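Local coordinates for protein cystathionine gamma-lyase (Saccharomyces cerevisiae, PDB 1N8P) that belongs to the Cys/Met metabolism family of pyridoxal-5'-phosphate-dependent enzymes and holds pyridoxal-5'-phosphate in its pocket, at residues N265-F270 with D379-I384; S309-G314 with F364-R369; R327-A332 with I370-E375. One frame throughout, in Å; residues are numbered along the deposited sequence.

Contact 1. Residues N265-F270 with D379-I384; sequences NKIAEF and DLLEDI
Leu381 pushes its CD1 methyl into the surface of helix 253-271, overlapping Ile267, Phe270 and the backbone at Lys266. Leu381 CD1 lies 3.6 Å from Ile267 CG1 and 3.7 Å from Phe270 CB, and Lys266 O borders the same spot. Leu381 reaches there because its CG stands anti to the backbone N (chi1 -164°), which carries the branch across the gap even though the CB itself does not aim straight at the other helix. Ile267 and Leu381 lie alongside each other, pointing opposite ways, while the Phe270 ring meets CD1 obliquely. Ile267 uses its other branch too: Ile267 CG2 sits 4.2 Å from Ile384 CG1, those two side chains crossing at about a right angle. Ile267 CD1, at the end of the CG1 branch, touches Leu380 CB at 4.2 Å. The two short helical segments run in roughly the same direction, crossing at -27° with their axes 10.0 Å apart. Further along helix 377-392, Phe270 also rests on Lys385 and Leu388. Between these two segments the side chains meet through carbon alone, so the fit rests on apolar contact and shape rather than on directional polar bonds.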
loop_
_atom_site.group_PDB
_atom_site.type_symbol
_atom_site.label_atom_id
_atom_site.label_comp_id
_atom_site.label_asym_id
_atom_site.label_seq_id
_atom_site.Cartn_x
_atom_site.Cartn_y
_atom_site.Cartn_z
ATOM N N ASN A 265 -33.158 10.065 -5.418
ATOM C CA ASN A 265 -34.473 10.627 -5.231
ATOM C C ASN A 265 -34.973 11.094 -6.586
ATOM O O ASN A 265 -36.077 10.749 -6.973
ATOM C CB ASN A 265 -34.419 11.803 -4.261
ATOM C CG ASN A 265 -35.747 12.534 -4.159
ATOM O OD1 ASN A 265 -36.084 13.358 -5.011
ATOM N ND2 ASN A 265 -36.513 12.222 -3.120
ATOM N N LYS A 266 -34.160 11.869 -7.304
ATOM C CA LYS A 266 -34.541 12.368 -8.621
ATOM C C LYS A 266 -34.747 11.241 -9.632
ATOM O O LYS A 266 -35.401 11.434 -10.664
ATOM C CB LYS A 266 -33.504 13.357 -9.158
ATOM C CG LYS A 266 -33.717 14.795 -8.737
ATOM C CD LYS A 266 -32.712 15.714 -9.407
ATOM C CE LYS A 266 -32.791 15.602 -10.929
ATOM N NZ LYS A 266 -31.884 16.565 -11.631
ATOM N N ILE A 267 -34.196 10.070 -9.342
ATOM C CA ILE A 267 -34.363 8.921 -10.223
ATOM C C ILE A 267 -35.625 8.134 -9.830
ATOM O O ILE A 267 -36.298 7.555 -10.685
ATOM C CB ILE A 267 -33.136 7.998 -10.167
ATOM C CG1 ILE A 267 -31.986 8.639 -10.938
ATOM C CG2 ILE A 267 -33.462 6.647 -10.755
ATOM C CD1 ILE A 267 -30.657 7.895 -10.814
ATOM N N ALA A 268 -35.935 8.117 -8.533
ATOM C CA ALA A 268 -37.120 7.436 -8.020
ATOM C C ALA A 268 -38.374 8.183 -8.505
ATOM O O ALA A 268 -39.341 7.578 -8.965
ATOM C CB ALA A 268 -37.082 7.416 -6.519
ATOM N N GLU A 269 -38.354 9.503 -8.409
ATOM C CA GLU A 269 -39.487 10.269 -8.862
ATOM C C GLU A 269 -39.712 9.935 -10.328
ATOM O O GLU A 269 -40.845 9.772 -10.775
ATOM C CB GLU A 269 -39.246 11.774 -8.644
ATOM C CG GLU A 269 -38.722 12.042 -7.265
ATOM C CD GLU A 269 -38.812 13.478 -6.810
ATOM O OE1 GLU A 269 -38.571 14.411 -7.606
ATOM O OE2 GLU A 269 -39.098 13.657 -5.610
ATOM N N PHE A 270 -38.635 9.803 -11.080
ATOM C CA PHE A 270 -38.793 9.498 -12.483
ATOM C C PHE A 270 -39.474 8.173 -12.676
ATOM O O PHE A 270 -40.372 8.041 -13.492
ATOM C CB PHE A 270 -37.462 9.436 -13.192
ATOM C CG PHE A 270 -37.562 8.893 -14.576
ATOM C CD1 PHE A 270 -37.958 9.695 -15.625
ATOM C CD2 PHE A 270 -37.291 7.560 -14.822
ATOM C CE1 PHE A 270 -38.077 9.173 -16.890
ATOM C CE2 PHE A 270 -37.411 7.036 -16.087
ATOM C CZ PHE A 270 -37.801 7.839 -17.117
ATOM N N ASP A 379 -26.969 12.292 -16.478
ATOM C CA ASP A 379 -26.347 11.207 -17.223
ATOM C C ASP A 379 -26.901 9.854 -16.738
ATOM O O ASP A 379 -27.058 8.905 -17.513
ATOM C CB ASP A 379 -24.842 11.225 -16.993
ATOM C CG ASP A 379 -24.185 12.457 -17.513
ATOM O OD1 ASP A 379 -24.875 13.426 -17.839
ATOM O OD2 ASP A 379 -22.956 12.455 -17.579
ATOM N N LEU A 380 -27.174 9.767 -15.440
ATOM C CA LEU A 380 -27.680 8.546 -14.840
ATOM C C LEU A 380 -29.176 8.428 -15.064
ATOM O O LEU A 380 -29.686 7.353 -15.371
ATOM C CB LEU A 380 -27.367 8.540 -13.359
ATOM C CG LEU A 380 -25.905 8.423 -12.943
ATOM C CD1 LEU A 380 -25.779 8.798 -11.460
ATOM C CD2 LEU A 380 -25.395 7.012 -13.209
ATOM N N LEU A 381 -29.881 9.542 -14.918
ATOM C CA LEU A 381 -31.311 9.542 -15.142
ATOM C C LEU A 381 -31.491 9.149 -16.603
ATOM O O LEU A 381 -32.174 8.183 -16.912
ATOM C CB LEU A 381 -31.907 10.934 -14.889
ATOM C CG LEU A 381 -33.432 10.969 -14.722
ATOM C CD1 LEU A 381 -33.875 9.966 -13.662
ATOM C CD2 LEU A 381 -33.859 12.348 -14.331
ATOM N N GLU A 382 -30.847 9.882 -17.504
ATOM C CA GLU A 382 -30.970 9.594 -18.925
ATOM C C GLU A 382 -30.533 8.178 -19.270
ATOM O O GLU A 382 -30.909 7.628 -20.297
ATOM C CB GLU A 382 -30.160 10.592 -19.743
ATOM C CG GLU A 382 -30.733 10.839 -21.149
ATOM C CD GLU A 382 -32.125 11.498 -21.156
ATOM O OE1 GLU A 382 -32.697 11.659 -22.258
ATOM O OE2 GLU A 382 -32.645 11.863 -20.071
ATOM N N ASP A 383 -29.746 7.571 -18.403
ATOM C CA ASP A 383 -29.296 6.220 -18.664
ATOM C C ASP A 383 -30.311 5.150 -18.196
ATOM O O ASP A 383 -30.340 4.041 -18.735
ATOM C CB ASP A 383 -27.939 5.996 -18.010
ATOM C CG ASP A 383 -27.392 4.624 -18.294
ATOM O OD1 ASP A 383 -27.332 4.260 -19.485
ATOM O OD2 ASP A 383 -27.023 3.906 -17.342
ATOM N N ILE A 384 -31.124 5.476 -17.190
ATOM C CA ILE A 384 -32.151 4.566 -16.695
ATOM C C ILE A 384 -33.254 4.539 -17.756
ATOM O O ILE A 384 -33.790 3.488 -18.077
ATOM C CB ILE A 384 -32.783 5.080 -15.396
ATOM C CG1 ILE A 384 -31.727 5.232 -14.304
ATOM C CG2 ILE A 384 -33.875 4.139 -14.967
ATOM C CD1 ILE A 384 -31.280 3.936 -13.714
#

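Contact 2. Residues S309-G314 with F364-R369; sequences SFRIKG and FDDLVR
Arg311 leaves its strand with CB 3.4 Å from Asp366 O, and its chain then bends at chi3 (-72°) to bring the guanidinium back over the turn Phe364-Leu367. CD and NE pass beside Phe364 CD1, and this carbon lies over one face of the guanidinium, toward its rim, with ring and guanidinium planes 49° apart. At the tip, Arg311 NH1 donates to Asp366 OD1 over 2.6 Å in a salt bridge. OD1 lies in the guanidinium plane, yet NH1 comes to it from above the carboxylate, because the two planes stand perpendicular; NH2 adds a weak bond to that same oxygen. The carboxylate thus meets the guanidinium at its edge through OD1 and over a face through OD2, with Phe364 CD1 across the other face. Deeper in, Phe310 and Val368 form a hydrogen-bonded antiparallel pair, with Phe310 N to Val368 O at 2.8 Å and Val368 N to Phe310 O at 2.6 Å. Their side chains lie side by side, Phe310 CE2 3.6 Å from Val368 CG1, on the face packed by Phe322 of helix 316-325. On the other face Leu367 CD1 approaches Ser309 OG, and Arg369 turns its NE to Asn149. The pair belongs to a mostly antiparallel sheet, with helix 316-325 on one face, consistent with the C-terminal domain of fold-type I pyridoxal-5'-phosphate enzymes.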
loop_
_atom_site.group_PDB
_atom_site.type_symbol
_atom_site.label_atom_id
_atom_site.label_comp_id
_atom_site.label_asym_id
_atom_site.label_seq_id
_atom_site.Cartn_x
_atom_site.Cartn_y
_atom_site.Cartn_z
ATOM N N SER A 309 -35.271 0.557 -5.566
ATOM C CA SER A 309 -35.618 -0.827 -5.847
ATOM C C SER A 309 -36.901 -0.645 -6.624
ATOM O O SER A 309 -37.722 0.204 -6.273
ATOM C CB SER A 309 -35.846 -1.564 -4.536
ATOM O OG SER A 309 -36.213 -2.908 -4.728
ATOM N N PHE A 310 -37.073 -1.384 -7.710
ATOM C CA PHE A 310 -38.288 -1.188 -8.477
ATOM C C PHE A 310 -38.519 -2.396 -9.331
ATOM O O PHE A 310 -37.606 -3.191 -9.497
ATOM C CB PHE A 310 -38.185 0.097 -9.322
ATOM C CG PHE A 310 -37.373 -0.051 -10.569
ATOM C CD1 PHE A 310 -37.996 -0.233 -11.797
ATOM C CD2 PHE A 310 -35.987 -0.051 -10.519
ATOM C CE1 PHE A 310 -37.254 -0.414 -12.939
ATOM C CE2 PHE A 310 -35.248 -0.232 -11.659
ATOM C CZ PHE A 310 -35.878 -0.414 -12.866
ATOM N N ARG A 311 -39.746 -2.550 -9.830
ATOM C CA ARG A 311 -40.113 -3.688 -10.672
ATOM C C ARG A 311 -40.614 -3.118 -11.978
ATOM O O ARG A 311 -41.416 -2.193 -11.969
ATOM C CB ARG A 311 -41.195 -4.541 -9.979
ATOM C CG ARG A 311 -42.376 -3.746 -9.401
ATOM C CD ARG A 311 -43.231 -4.526 -8.360
ATOM N NE ARG A 311 -44.057 -5.582 -8.943
ATOM C CZ ARG A 311 -43.581 -6.762 -9.292
ATOM N NH1 ARG A 311 -42.303 -7.017 -9.099
ATOM N NH2 ARG A 311 -44.361 -7.660 -9.867
ATOM N N ILE A 312 -40.147 -3.648 -13.103
ATOM C CA ILE A 312 -40.579 -3.112 -14.393
ATOM C C ILE A 312 -41.863 -3.708 -14.986
ATOM O O ILE A 312 -42.236 -4.835 -14.664
ATOM C CB ILE A 312 -39.450 -3.206 -15.424
ATOM C CG1 ILE A 312 -38.511 -4.336 -15.050
ATOM C CG2 ILE A 312 -38.681 -1.905 -15.482
ATOM C CD1 ILE A 312 -37.361 -4.449 -15.995
ATOM N N LYS A 313 -42.524 -2.933 -15.855
ATOM C CA LYS A 313 -43.789 -3.328 -16.487
ATOM C C LYS A 313 -43.699 -4.607 -17.305
ATOM O O LYS A 313 -44.366 -4.728 -18.339
ATOM C CB LYS A 313 -44.335 -2.181 -17.368
ATOM N N GLY A 314 -42.885 -5.550 -16.833
ATOM C CA GLY A 314 -42.721 -6.829 -17.501
ATOM C C GLY A 314 -42.348 -7.888 -16.483
ATOM O O GLY A 314 -42.846 -7.868 -15.334
ATOM N N PHE A 364 -39.465 -9.844 -5.057
ATOM C CA PHE A 364 -40.062 -10.194 -6.333
ATOM C C PHE A 364 -39.039 -10.552 -7.413
ATOM O O PHE A 364 -37.977 -9.942 -7.539
ATOM C CB PHE A 364 -40.953 -9.050 -6.816
ATOM C CG PHE A 364 -42.300 -8.992 -6.143
ATOM C CD1 PHE A 364 -42.969 -7.782 -6.006
ATOM C CD2 PHE A 364 -42.905 -10.143 -5.663
ATOM C CE1 PHE A 364 -44.215 -7.725 -5.400
ATOM C CE2 PHE A 364 -44.147 -10.092 -5.060
ATOM C CZ PHE A 364 -44.803 -8.879 -4.927
ATOM N N ASP A 365 -39.393 -11.549 -8.207
ATOM C CA ASP A 365 -38.544 -12.045 -9.282
ATOM C C ASP A 365 -38.346 -11.028 -10.393
ATOM O O ASP A 365 -37.378 -11.122 -11.143
ATOM C CB ASP A 365 -39.175 -13.310 -9.870
ATOM C CG ASP A 365 -38.220 -14.107 -10.726
ATOM O OD1 ASP A 365 -37.669 -13.541 -11.691
ATOM O OD2 ASP A 365 -38.035 -15.313 -10.425
ATOM N N ASP A 366 -39.268 -10.078 -10.528
ATOM C CA ASP A 366 -39.136 -9.066 -11.580
ATOM C C ASP A 366 -38.717 -7.720 -11.003
ATOM O O ASP A 366 -39.031 -6.673 -11.547
ATOM C CB ASP A 366 -40.442 -8.943 -12.405
ATOM C CG ASP A 366 -41.677 -8.574 -11.556
ATOM O OD1 ASP A 366 -41.835 -9.130 -10.453
ATOM O OD2 ASP A 366 -42.507 -7.748 -12.001
ATOM N N LEU A 367 -37.968 -7.776 -9.907
ATOM C CA LEU A 367 -37.481 -6.587 -9.207
ATOM C C LEU A 367 -36.019 -6.202 -9.465
ATOM O O LEU A 367 -35.111 -7.001 -9.268
ATOM C CB LEU A 367 -37.628 -6.801 -7.716
ATOM C CG LEU A 367 -37.143 -5.663 -6.841
ATOM C CD1 LEU A 367 -38.316 -4.718 -6.576
ATOM C CD2 LEU A 367 -36.583 -6.238 -5.551
ATOM N N VAL A 368 -35.793 -4.964 -9.886
ATOM C CA VAL A 368 -34.439 -4.482 -10.121
ATOM C C VAL A 368 -34.025 -3.547 -8.973
ATOM O O VAL A 368 -34.739 -2.591 -8.631
ATOM C CB VAL A 368 -34.331 -3.706 -11.456
ATOM C CG1 VAL A 368 -33.000 -2.983 -11.532
ATOM C CG2 VAL A 368 -34.464 -4.659 -12.618
ATOM N N ARG A 369 -32.880 -3.839 -8.368
ATOM C CA ARG A 369 -32.358 -3.023 -7.285
ATOM C C ARG A 369 -31.102 -2.278 -7.749
ATOM O O ARG A 369 -30.160 -2.884 -8.282
ATOM C CB ARG A 369 -32.037 -3.903 -6.100
ATOM C CG ARG A 369 -31.138 -3.288 -5.057
ATOM C CD ARG A 369 -30.959 -4.315 -3.996
ATOM N NE ARG A 369 -29.726 -4.258 -3.218
ATOM C CZ ARG A 369 -28.498 -4.240 -3.719
ATOM N NH1 ARG A 369 -28.302 -4.243 -5.032
ATOM N NH2 ARG A 369 -27.463 -4.306 -2.894
#

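Contact 3. Residues R327-A332 with I370-E375; sequences RLFTLA and ISVGIE
The backbones of Phe329 and Val372 pass at some distance, their CA atoms 7.9 Å apart, and strands 330-331 and 367-371 do not pair directly, since strand 341-343 runs between them in the sheet. One ring, that of Phe329, makes the main side-chain contact. Phe329 turns its CG anti to its own carbonyl carbon (chi1 -72°), which carries the ring over to the segment 370-375, where CE2 does the touching. Phe329 CE2 lies 4.2 Å from Ile370 CB and 4.2 Å from Ser371 O, with Val372 CA at 4.3 Å, and Val372 CG2 stands at the margin of contact. The first three meet the ring obliquely, and the Phe329 and Ile370 side chains cross at a slant. Ile384 of helix 377-392 packs on the same ring. At the other end of the contact, Glu375 and Leu328 come together more loosely: Glu375 OE1 is 4.3 Å from Leu328 O, two acceptors that do not bond, and OE1 accepts from Ser340 N. Ser371 sends its OG to Gly336 N. Arg327, just before, forms a salt bridge with Asp6 of a neighbouring subunit. Across the contact, then, the cohesion comes from one buried aromatic ring against aliphatic carbon and backbone, while Ser371 OG and Glu375 OE1 are satisfied from the connection between strands 330-331 and 341-343.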
loop_
_atom_site.group_PDB
_atom_site.type_symbol
_atom_site.label_atom_id
_atom_site.label_comp_id
_atom_site.label_asym_id
_atom_site.label_seq_id
_atom_site.Cartn_x
_atom_site.Cartn_y
_atom_site.Cartn_z
ATOM N N ARG A 327 -25.496 1.374 -19.345
ATOM C CA ARG A 327 -24.141 1.739 -19.681
ATOM C C ARG A 327 -23.377 2.249 -18.473
ATOM O O ARG A 327 -22.249 1.811 -18.199
ATOM C CB ARG A 327 -24.159 2.811 -20.757
ATOM C CG ARG A 327 -22.794 3.321 -21.115
ATOM C CD ARG A 327 -22.876 4.310 -22.231
ATOM N NE ARG A 327 -23.504 5.561 -21.836
ATOM C CZ ARG A 327 -22.828 6.584 -21.334
ATOM N NH1 ARG A 327 -21.528 6.470 -21.172
ATOM N NH2 ARG A 327 -23.429 7.728 -21.047
ATOM N N LEU A 328 -24.005 3.170 -17.751
ATOM C CA LEU A 328 -23.397 3.777 -16.579
ATOM C C LEU A 328 -23.503 2.944 -15.297
ATOM O O LEU A 328 -22.559 2.914 -14.511
ATOM C CB LEU A 328 -23.991 5.174 -16.375
ATOM C CG LEU A 328 -23.697 6.157 -17.513
ATOM C CD1 LEU A 328 -24.160 7.549 -17.131
ATOM C CD2 LEU A 328 -22.196 6.148 -17.806
ATOM N N PHE A 329 -24.635 2.280 -15.062
ATOM C CA PHE A 329 -24.753 1.439 -13.865
ATOM C C PHE A 329 -24.033 0.156 -14.183
ATOM O O PHE A 329 -24.006 -0.266 -15.321
ATOM C CB PHE A 329 -26.218 1.154 -13.511
ATOM C CG PHE A 329 -26.933 2.341 -12.959
ATOM C CD1 PHE A 329 -27.236 3.410 -13.765
ATOM C CD2 PHE A 329 -27.253 2.408 -11.615
ATOM C CE1 PHE A 329 -27.852 4.537 -13.246
ATOM C CE2 PHE A 329 -27.865 3.531 -11.089
ATOM C CZ PHE A 329 -28.162 4.597 -11.914
ATOM N N THR A 330 -23.452 -0.483 -13.191
ATOM C CA THR A 330 -22.714 -1.696 -13.473
ATOM C C THR A 330 -23.267 -2.910 -12.774
ATOM O O THR A 330 -23.400 -2.939 -11.556
ATOM C CB THR A 330 -21.223 -1.485 -13.140
ATOM O OG1 THR A 330 -20.678 -0.562 -14.093
ATOM C CG2 THR A 330 -20.455 -2.763 -13.181
ATOM N N LEU A 331 -23.596 -3.920 -13.572
ATOM C CA LEU A 331 -24.152 -5.156 -13.053
ATOM C C LEU A 331 -23.111 -5.878 -12.217
ATOM O O LEU A 331 -22.067 -6.287 -12.719
ATOM C CB LEU A 331 -24.612 -6.037 -14.211
ATOM C CG LEU A 331 -25.369 -7.308 -13.862
ATOM C CD1 LEU A 331 -26.682 -6.961 -13.201
ATOM C CD2 LEU A 331 -25.604 -8.087 -15.132
ATOM N N ALA A 332 -23.405 -6.022 -10.927
ATOM C CA ALA A 332 -22.506 -6.683 -9.984
ATOM C C ALA A 332 -23.227 -6.875 -8.656
ATOM O O ALA A 332 -24.433 -6.677 -8.567
ATOM C CB ALA A 332 -21.277 -5.838 -9.776
ATOM N N ILE A 370 -31.099 -0.961 -7.560
ATOM C CA ILE A 370 -29.975 -0.130 -7.976
ATOM C C ILE A 370 -29.333 0.731 -6.886
ATOM O O ILE A 370 -29.993 1.321 -6.032
ATOM C CB ILE A 370 -30.352 0.769 -9.176
ATOM C CG1 ILE A 370 -31.546 1.632 -8.841
ATOM C CG2 ILE A 370 -30.745 -0.093 -10.352
ATOM C CD1 ILE A 370 -32.049 2.406 -10.025
ATOM N N SER A 371 -28.009 0.756 -6.948
ATOM C CA SER A 371 -27.119 1.481 -6.050
ATOM C C SER A 371 -26.617 2.743 -6.793
ATOM O O SER A 371 -25.658 2.677 -7.574
ATOM C CB SER A 371 -25.945 0.551 -5.715
ATOM O OG SER A 371 -25.110 1.052 -4.703
ATOM N N VAL A 372 -27.270 3.879 -6.581
ATOM C CA VAL A 372 -26.851 5.095 -7.237
ATOM C C VAL A 372 -25.490 5.595 -6.722
ATOM O O VAL A 372 -25.287 5.706 -5.508
ATOM C CB VAL A 372 -27.860 6.188 -7.015
ATOM C CG1 VAL A 372 -27.462 7.424 -7.791
ATOM C CG2 VAL A 372 -29.228 5.700 -7.409
ATOM N N GLY A 373 -24.574 5.885 -7.661
ATOM C CA GLY A 373 -23.237 6.379 -7.345
ATOM C C GLY A 373 -23.176 7.897 -7.349
ATOM O O GLY A 373 -24.183 8.551 -7.038
ATOM N N ILE A 374 -22.028 8.474 -7.704
ATOM C CA ILE A 374 -21.918 9.942 -7.714
ATOM C C ILE A 374 -21.622 10.594 -9.073
ATOM O O ILE A 374 -21.229 11.770 -9.139
ATOM C CB ILE A 374 -20.885 10.468 -6.644
ATOM C CG1 ILE A 374 -19.452 10.011 -6.980
ATOM C CG2 ILE A 374 -21.236 9.911 -5.281
ATOM C CD1 ILE A 374 -18.359 10.675 -6.135
ATOM N N GLU A 375 -21.834 9.842 -10.154
ATOM C CA GLU A 375 -21.653 10.379 -11.507
ATOM C C GLU A 375 -22.708 11.485 -11.665
ATOM O O GLU A 375 -23.510 11.688 -10.774
ATOM C CB GLU A 375 -21.885 9.287 -12.570
ATOM C CG GLU A 375 -21.097 7.957 -12.396
ATOM C CD GLU A 375 -21.784 6.998 -11.457
ATOM O OE1 GLU A 375 -21.494 5.789 -11.507
ATOM O OE2 GLU A 375 -22.615 7.448 -10.651
#

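Strand 367-371 ties contacts 2 and 3 together: it pairs with strand 307-312, and its end also meets Phe329; the two contact centres lie 16 Å apart. The chain then runs on into helix 377-392, which supplies half of contact 1. Contacts 1 and 3 touch directly, with centres 11 Å apart: Asp383 OD2 receives a probable hydrogen bond from Leu328 N at 3.1 Å, and Leu380 CD2 packs 3.5 Å from Phe329 CE1. Contact 1 stays about 5 Å from contact 2 at the nearest atoms. The strand also passes near a bound pyridoxal-5'-phosphate: the side chain of Arg369 is about 6 Å from it, and that of Ser371 about 9 Å.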